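Fimbrial subunit type 1 (Actinomyces oris, PDB 3UXF) serves as the major pilin subunit of the fimbriae that this Gram-positive oral bacterium carries on its cell surface. Local coordinates at residues A[43-48]-A[126-131]; A[155-160]-A[174-179]. All coordinates share one frame; numbering follows the deposited sequence.

How the contacts relate
Contact 1 and contact 2 lie side by side in the N-terminal D1 domain, their centres about 10 Å apart. Strand 44-48 of contact 1 and strand 170-176, which contact 2 uses, are parallel neighbours in one sheet, probably hydrogen-bonded from T46 N to V174 O (2.8 Å) and from H48 N to V176 O (2.8 Å). Contact 1 runs within this sheet, pairing strand 44-48 with the edge strand 125-128; contact 2 crosses to the facing sheet. V157 of contact 2 also touches L45 of contact 1. One calcium ion is bound by D130 of contact 1 and T133, and the nearest side-chain atom of L159 in contact 2 lies about 8 Å from it.

Contact 1: A[43-48]-A[126-131]; sequences TTLTVH and ASFTDA. With CA (calcium ion), chain D.
L45 and F128 form a hydrogen-bonded antiparallel pair: L45 N reaches F128 O at 3.0 Å, and F128 N returns a short bond of 2.7 Å to L45 O. V47 and A126 repeat the pattern two residues on, with both backbone bonds nearly straight at hydrogen. The F128 side chain leaves from a CB that sits 3.4 Å from L45 O and touches L45 CB. Its CG lies anti to the carbonyl carbon (chi1 -66°), which tips the ring off the sheet and toward the V47 end of the pair. CD2 then passes 3.6 Å from L45 O, with that carbonyl oxygen in the ring plane at its edge. Further out, CE2 meets V47 CG2 at 4.2 Å, the methyl approaching near the ring plane; I81 of strand 78-84 also touches the side chain. The pair belongs to one sheet of the D1 β-sandwich, with 125-128 as its edge strand. L45, V47, A126 and F128 point inward to the facing sheet, where F79 and I81 receive them. T46 and S127, a non-hydrogen-bonded pair, turn to the other face, and a water joins T46 OG1 to S127 OG. A second water links T46 OG1 to F128 O, giving that carbonyl another donor besides L45 N. Just before strand 44-48 starts and after 125-128 ends, T43 N donates to D130 OD1 (3.2 Å) from 57° above the carboxylate plane. The same OD1 binds the calcium ion at 2.5 Å. D130 also offers the ion its backbone O at 2.4 Å, so side chain and main chain grip the metal together. T133 O and four waters complete its shell, and one of these is hydrogen-bonded to T43 OG1, which also pairs with T133 OG1.

Contact 2: A[155-160]-A[174-179]; sequences FVVTLP and VHVYPK
Two facing sheets of the D1 β-sandwich meet where F155, V157 and L159 pack against V174, V176 and P178. Strand 155-159 is an edge strand of one sheet, and 174-176 is the end of a strand in the other. Their axes come within 8.6 Å and run almost antiparallel, at 164°, but no hydrogen bond joins them: the gap is filled by side chains. The F155 ring comes obliquely to its partners. Its far corner, CZ, lies 3.5 Å from V176 CG2, while CE2 rests 3.8 Å from P178 CB, so the ring spans the end of the strand and the proline after it. With chi1 at 65° the F155 CG stands between the backbone N and the carbonyl carbon, which turns the ring toward V176, CZ and CE1 leading. V157 uses a single methyl for two neighbours. Its CG2, anti to the backbone N, is 3.8 Å from V174 CG1, where the two side chains pass alongside, pointing opposite ways, and 3.9 Å from V176 CG1. L159 starts off to one side, but its CD1 turns in, 3.6 Å from V174 CG2 across an oblique approach. V174 thus divides its methyls, CG1 to V157 and CG2 to L159. On the outer side, T158 OG1 donates to P160 O at 2.9 Å, bonding the strand to the residue that follows the cis peptide. H175 and Y177 point away from 155-160, and both rings meet H48 of strand 44-48. Because everything that touches between the facing side chains is hydrocarbon, the two strands are held by dispersion and burial of apolar surface; F155, V157 and L159 bond through their backbones to V140, Y138 and G136, and V174 and V176 to T44, T46 and H48, each within its own sheet.

Contact 1: A[43-48]-A[126-131]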
loop_
_atom_site.group_PDB
_atom_site.type_symbol
_atom_site.label_atom_id
_atom_site.label_comp_id
_atom_site.label_asym_id
_atom_site.label_seq_id
_atom_site.Cartn_x
_atom_site.Cartn_y
_atom_site.Cartn_z
ATOM N N THR A 43 -5.531 41.381 3.502
ATOM C CA THR A 43 -5.546 40.118 2.756
ATOM C C THR A 43 -5.292 38.965 3.691
ATOM O O THR A 43 -4.677 39.131 4.740
ATOM C CB THR A 43 -4.445 40.077 1.683
ATOM O OG1 THR A 43 -3.187 40.426 2.261
ATOM C CG2 THR A 43 -4.768 41.014 0.481
ATOM N N THR A 44 -5.732 37.765 3.289
ATOM C CA THR A 44 -5.279 36.541 3.958
ATOM C C THR A 44 -5.090 35.460 2.906
ATOM O O THR A 44 -5.687 35.531 1.826
ATOM C CB THR A 44 -6.266 36.012 5.049
ATOM O OG1 THR A 44 -7.522 35.723 4.448
ATOM C CG2 THR A 44 -6.490 37.062 6.182
ATOM N N LEU A 45 -4.247 34.474 3.228
ATOM C CA LEU A 45 -4.035 33.326 2.347
ATOM C C LEU A 45 -4.152 32.089 3.223
ATOM O O LEU A 45 -3.392 31.969 4.158
ATOM C CB LEU A 45 -2.646 33.382 1.721
ATOM C CG LEU A 45 -2.287 32.103 0.954
ATOM C CD1 LEU A 45 -3.271 31.830 -0.181
ATOM C CD2 LEU A 45 -0.828 32.192 0.445
ATOM N N THR A 46 -5.070 31.181 2.909
ATOM C CA THR A 46 -5.281 29.989 3.738
ATOM C C THR A 46 -4.994 28.780 2.866
ATOM O O THR A 46 -5.671 28.560 1.864
ATOM C CB THR A 46 -6.715 29.934 4.245
ATOM O OG1 THR A 46 -6.954 31.093 5.056
ATOM C CG2 THR A 46 -6.924 28.694 5.148
ATOM N N VAL A 47 -3.952 28.033 3.213
ATOM C CA VAL A 47 -3.571 26.834 2.449
ATOM C C VAL A 47 -4.121 25.608 3.190
ATOM O O VAL A 47 -3.884 25.476 4.381
ATOM C CB VAL A 47 -2.028 26.767 2.361
ATOM C CG1 VAL A 47 -1.541 25.568 1.484
ATOM C CG2 VAL A 47 -1.481 28.083 1.781
ATOM N N HIS A 48 -4.889 24.773 2.486
ATOM C CA HIS A 48 -5.523 23.597 3.092
ATOM C C HIS A 48 -4.678 22.363 2.736
ATOM O O HIS A 48 -4.602 21.995 1.564
ATOM C CB HIS A 48 -6.921 23.432 2.519
ATOM C CG HIS A 48 -7.874 24.518 2.925
ATOM N ND1 HIS A 48 -8.920 24.308 3.799
ATOM C CD2 HIS A 48 -7.929 25.832 2.584
ATOM C CE1 HIS A 48 -9.576 25.440 3.983
ATOM N NE2 HIS A 48 -8.994 26.377 3.256
ATOM N N ALA A 126 -2.668 26.194 6.884
ATOM C CA ALA A 126 -1.617 27.176 7.067
ATOM C C ALA A 126 -2.266 28.540 6.761
ATOM O O ALA A 126 -2.548 28.861 5.599
ATOM C CB ALA A 126 -0.482 26.915 6.124
ATOM N N SER A 127 -2.575 29.283 7.820
ATOM C CA SER A 127 -3.392 30.483 7.665
ATOM C C SER A 127 -2.544 31.715 7.715
ATOM O O SER A 127 -2.273 32.222 8.796
ATOM C CB SER A 127 -4.450 30.569 8.765
ATOM O OG SER A 127 -5.365 29.497 8.605
ATOM N N PHE A 128 -2.126 32.204 6.556
ATOM C CA PHE A 128 -1.315 33.416 6.533
ATOM C C PHE A 128 -2.206 34.636 6.731
ATOM O O PHE A 128 -3.246 34.759 6.088
ATOM C CB PHE A 128 -0.553 33.531 5.207
ATOM C CG PHE A 128 0.472 32.453 5.026
ATOM C CD1 PHE A 128 1.755 32.643 5.457
ATOM C CD2 PHE A 128 0.106 31.224 4.485
ATOM C CE1 PHE A 128 2.716 31.646 5.321
ATOM C CE2 PHE A 128 1.047 30.206 4.344
ATOM C CZ PHE A 128 2.349 30.408 4.770
ATOM N N THR A 129 -1.802 35.529 7.637
ATOM C CA THR A 129 -2.701 36.588 8.083
ATOM C C THR A 129 -2.471 37.853 7.285
ATOM O O THR A 129 -1.578 37.915 6.442
ATOM C CB THR A 129 -2.414 36.986 9.543
ATOM O OG1 THR A 129 -1.058 37.454 9.633
ATOM C CG2 THR A 129 -2.610 35.759 10.483
ATOM N N ASP A 130 -3.248 38.872 7.621
ATOM C CA ASP A 130 -3.039 40.213 7.061
ATOM C C ASP A 130 -1.656 40.767 7.426
ATOM O O ASP A 130 -1.043 41.491 6.639
ATOM C CB ASP A 130 -4.171 41.115 7.555
ATOM C CG ASP A 130 -4.142 42.509 6.945
ATOM O OD1 ASP A 130 -3.732 42.672 5.781
ATOM O OD2 ASP A 130 -4.563 43.448 7.641
ATOM N N ALA A 131 -1.143 40.433 8.602
ATOM C CA ALA A 131 0.217 40.879 8.933
ATOM C C ALA A 131 1.270 40.249 8.034
ATOM O O ALA A 131 2.339 40.833 7.809
ATOM C CB ALA A 131 0.568 40.616 10.441
HETATM CA CA CA D . -1.414 43.134 4.975
HETATM O O HOH W 1 -2.853 42.996 2.971
HETATM O O HOH W 2 -5.385 32.956 6.736
HETATM O O HOH W 3 -8.048 30.652 7.816
HETATM O O HOH W 4 -1.322 45.222 3.714
HETATM O O HOH W 5 -1.450 44.592 6.900
HETATM O O HOH W 6 0.899 43.634 5.066
#

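Contact 2: A[155-160]-A[174-179]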
loop_
_atom_site.group_PDB
_atom_site.type_symbol
_atom_site.label_atom_id
_atom_site.label_comp_id
_atom_site.label_asym_id
_atom_site.label_seq_id
_atom_site.Cartn_x
_atom_site.Cartn_y
_atom_site.Cartn_z
ATOM N N PHE A 155 3.216 26.373 -6.118
ATOM C CA PHE A 155 2.231 27.042 -6.934
ATOM C C PHE A 155 2.291 28.540 -6.692
ATOM O O PHE A 155 2.934 28.992 -5.731
ATOM C CB PHE A 155 0.833 26.477 -6.676
ATOM C CG PHE A 155 0.319 26.717 -5.284
ATOM C CD1 PHE A 155 -0.498 27.808 -5.014
ATOM C CD2 PHE A 155 0.629 25.842 -4.248
ATOM C CE1 PHE A 155 -0.976 28.039 -3.747
ATOM C CE2 PHE A 155 0.146 26.055 -2.983
ATOM C CZ PHE A 155 -0.665 27.172 -2.721
ATOM N N VAL A 156 1.679 29.290 -7.607
ATOM C CA VAL A 156 1.634 30.741 -7.515
ATOM C C VAL A 156 0.205 31.147 -7.212
ATOM O O VAL A 156 -0.745 30.605 -7.810
ATOM C CB VAL A 156 2.081 31.374 -8.827
ATOM C CG1 VAL A 156 1.870 32.905 -8.793
ATOM C CG2 VAL A 156 3.535 31.055 -9.090
ATOM N N VAL A 157 0.035 32.105 -6.298
ATOM C CA VAL A 157 -1.283 32.609 -5.973
ATOM C C VAL A 157 -1.245 34.136 -6.023
ATOM O O VAL A 157 -0.182 34.733 -5.802
ATOM C CB VAL A 157 -1.709 32.110 -4.592
ATOM C CG1 VAL A 157 -0.850 32.698 -3.484
ATOM C CG2 VAL A 157 -3.194 32.336 -4.365
ATOM N N THR A 158 -2.368 34.765 -6.358
ATOM C CA THR A 158 -2.463 36.210 -6.271
ATOM C C THR A 158 -3.424 36.591 -5.140
ATOM O O THR A 158 -4.442 35.921 -4.942
ATOM C CB THR A 158 -2.951 36.857 -7.597
ATOM O OG1 THR A 158 -4.264 36.413 -7.974
ATOM C CG2 THR A 158 -2.015 36.497 -8.732
ATOM N N LEU A 159 -3.093 37.662 -4.430
ATOM C CA LEU A 159 -4.013 38.293 -3.483
ATOM C C LEU A 159 -4.218 39.694 -4.002
ATOM O O LEU A 159 -3.276 40.486 -4.011
ATOM C CB LEU A 159 -3.329 38.428 -2.136
ATOM C CG LEU A 159 -3.265 37.251 -1.153
ATOM C CD1 LEU A 159 -3.787 35.845 -1.605
ATOM C CD2 LEU A 159 -2.001 37.237 -0.261
ATOM N N PRO A 160 -5.442 40.042 -4.439
ATOM C CA PRO A 160 -6.647 39.209 -4.512
ATOM C C PRO A 160 -6.676 38.346 -5.766
ATOM O O PRO A 160 -5.779 38.423 -6.625
ATOM C CB PRO A 160 -7.770 40.251 -4.595
ATOM C CG PRO A 160 -7.116 41.388 -5.409
ATOM C CD PRO A 160 -5.665 41.397 -4.978
ATOM N N VAL A 174 -7.995 34.539 0.126
ATOM C CA VAL A 174 -7.883 33.403 -0.767
ATOM C C VAL A 174 -7.626 32.084 -0.053
ATOM O O VAL A 174 -6.823 32.008 0.871
ATOM C CB VAL A 174 -6.788 33.651 -1.821
ATOM C CG1 VAL A 174 -6.635 32.449 -2.729
ATOM C CG2 VAL A 174 -7.112 34.897 -2.626
ATOM N N HIS A 175 -8.327 31.051 -0.503
ATOM C CA HIS A 175 -8.162 29.708 0.023
ATOM C C HIS A 175 -7.644 28.831 -1.098
ATOM O O HIS A 175 -8.183 28.841 -2.198
ATOM C CB HIS A 175 -9.492 29.162 0.532
ATOM C CG HIS A 175 -9.952 29.796 1.805
ATOM N ND1 HIS A 175 -9.894 29.150 3.019
ATOM C CD2 HIS A 175 -10.468 31.022 2.054
ATOM C CE1 HIS A 175 -10.356 29.950 3.962
ATOM N NE2 HIS A 175 -10.711 31.092 3.403
ATOM N N VAL A 176 -6.589 28.077 -0.822
ATOM C CA VAL A 176 -6.020 27.198 -1.829
ATOM C C VAL A 176 -5.884 25.772 -1.309
ATOM O O VAL A 176 -5.558 25.551 -0.146
ATOM C CB VAL A 176 -4.654 27.712 -2.331
ATOM C CG1 VAL A 176 -4.836 28.974 -3.156
ATOM C CG2 VAL A 176 -3.721 27.969 -1.164
ATOM N N TYR A 177 -6.149 24.812 -2.187
ATOM C CA TYR A 177 -6.035 23.396 -1.864
ATOM C C TYR A 177 -4.991 22.790 -2.788
ATOM O O TYR A 177 -5.314 22.320 -3.876
ATOM C CB TYR A 177 -7.381 22.693 -2.050
ATOM C CG TYR A 177 -8.484 23.238 -1.172
ATOM C CD1 TYR A 177 -8.884 22.564 -0.027
ATOM C CD2 TYR A 177 -9.122 24.427 -1.485
ATOM C CE1 TYR A 177 -9.888 23.058 0.777
ATOM C CE2 TYR A 177 -10.126 24.930 -0.688
ATOM C CZ TYR A 177 -10.508 24.241 0.442
ATOM O OH TYR A 177 -11.506 24.741 1.241
ATOM N N PRO A 178 -3.735 22.826 -2.359
ATOM C CA PRO A 178 -2.626 22.354 -3.192
ATOM C C PRO A 178 -2.710 20.871 -3.527
ATOM O O PRO A 178 -3.295 20.084 -2.787
ATOM C CB PRO A 178 -1.392 22.640 -2.334
ATOM C CG PRO A 178 -1.894 22.728 -0.950
ATOM C CD PRO A 178 -3.281 23.268 -1.032
ATOM N N LYS A 179 -2.113 20.512 -4.655
ATOM C CA LYS A 179 -2.099 19.142 -5.142
ATOM C C LYS A 179 -0.856 18.390 -4.669
ATOM O O LYS A 179 0.246 18.934 -4.661
ATOM C CB LYS A 179 -2.124 19.173 -6.682
ATOM C CG LYS A 179 -2.069 17.789 -7.351
ATOM C CD LYS A 179 -1.742 17.876 -8.863
ATOM C CE LYS A 179 -2.988 17.695 -9.733
ATOM N NZ LYS A 179 -3.718 16.415 -9.459
#